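Local coordinates for transcriptional regulator (PDB 2GNP), which probably regulates transcription in Streptococcus pneumoniae through a putative sugar-binding domain that would sense a small-molecule effector, at residues 131-134 against 135-138. Numbering follows the deposited sequence.
Sequences LADG and ILQS
With CG beside the backbone N in both Asp133 (chi1 -72°) and Gln137, and Gln137 extended beyond CG, the two side chains run the same way, one turn apart, at the C-terminal end of the short surface helix 129-136. Their carboxylate and amide planes lie only 10° apart and stack, Asp133 CG standing 4.0 Å from Gln137 OE1. The carboxylate finds its charge partner one turn earlier, where OD2 forms a salt bridge with Lys129 NZ.

Along the backbone the i to i+4 bonding runs on to the last turn. Leu136 N donates to Ala132 O at 2.8 Å, the straightest of the three bonds, and Gln137 N reaches Asp133 O at the same length but more bent. Ile135 N to Leu131 O is longer, 3.2 Å. Leu136 also lays its side chain against the Ala132 carbonyl, with CG 3.3 Å from Ala132 O, while Ile135 and Leu136 both touch Phe141 in the following loop.

After Leu136 the chain leaves the helix, and Ser138 turns back on it. With OG set between its own N and carbonyl carbon (chi1 68°), the hydroxyl donates to Ile135 O and accepts from Phe141 N. Ile135 O is thus gripped twice by one residue, by Ser138 OG at 2.8 Å and by Ser138 N at 3.1 Å.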
# COMPACT_ATOMS: atom_id res chain seq x y z
N LEU A 131 -13.63 18.54 -11.25
CA LEU A 131 -12.58 17.99 -12.12
C LEU A 131 -12.37 16.49 -11.82
O LEU A 131 -12.35 15.66 -12.75
CB LEU A 131 -11.28 18.75 -11.91
CG LEU A 131 -11.28 20.15 -12.49
CD1 LEU A 131 -9.95 20.78 -12.16
CD2 LEU A 131 -11.46 20.04 -14.01
N ALA A 132 -12.31 16.14 -10.53
CA ALA A 132 -12.15 14.72 -10.16
C ALA A 132 -13.32 13.89 -10.67
O ALA A 132 -13.14 12.82 -11.26
CB ALA A 132 -12.03 14.56 -8.66
N ASP A 133 -14.55 14.37 -10.43
CA ASP A 133 -15.72 13.65 -10.92
C ASP A 133 -15.80 13.53 -12.46
O ASP A 133 -16.24 12.50 -12.97
CB ASP A 133 -16.98 14.31 -10.44
CG ASP A 133 -17.23 14.12 -8.97
OD1 ASP A 133 -16.64 13.23 -8.33
OD2 ASP A 133 -18.12 14.86 -8.48
N GLY A 134 -15.37 14.57 -13.16
CA GLY A 134 -15.25 14.55 -14.61
C GLY A 134 -14.39 13.37 -15.08
O GLY A 134 -14.75 12.72 -16.07
N ILE A 135 -13.30 13.11 -14.35
CA ILE A 135 -12.42 11.94 -14.66
C ILE A 135 -13.11 10.65 -14.19
O ILE A 135 -13.29 9.69 -14.96
CB ILE A 135 -11.06 12.10 -14.00
CG1 ILE A 135 -10.27 13.25 -14.62
CG2 ILE A 135 -10.25 10.79 -14.03
CD1 ILE A 135 -9.12 13.73 -13.75
N LEU A 136 -13.53 10.61 -12.93
CA LEU A 136 -14.04 9.35 -12.40
C LEU A 136 -15.28 8.82 -13.10
O LEU A 136 -15.47 7.60 -13.20
CB LEU A 136 -14.28 9.46 -10.89
CG LEU A 136 -13.03 9.71 -10.03
CD1 LEU A 136 -13.57 10.02 -8.61
CD2 LEU A 136 -12.10 8.51 -9.95
N GLN A 137 -16.14 9.75 -13.54
CA GLN A 137 -17.43 9.41 -14.13
C GLN A 137 -17.36 9.36 -15.66
O GLN A 137 -18.38 9.22 -16.33
CB GLN A 137 -18.47 10.45 -13.69
CG GLN A 137 -18.82 10.39 -12.15
CD GLN A 137 -19.72 11.60 -11.65
OE1 GLN A 137 -20.06 11.68 -10.47
NE2 GLN A 137 -20.10 12.52 -12.57
N SER A 138 -16.15 9.50 -16.22
CA SER A 138 -16.00 9.59 -17.68
C SER A 138 -16.21 8.25 -18.38
O SER A 138 -16.13 7.22 -17.79
CB SER A 138 -14.62 10.16 -18.04
OG SER A 138 -13.64 9.17 -17.68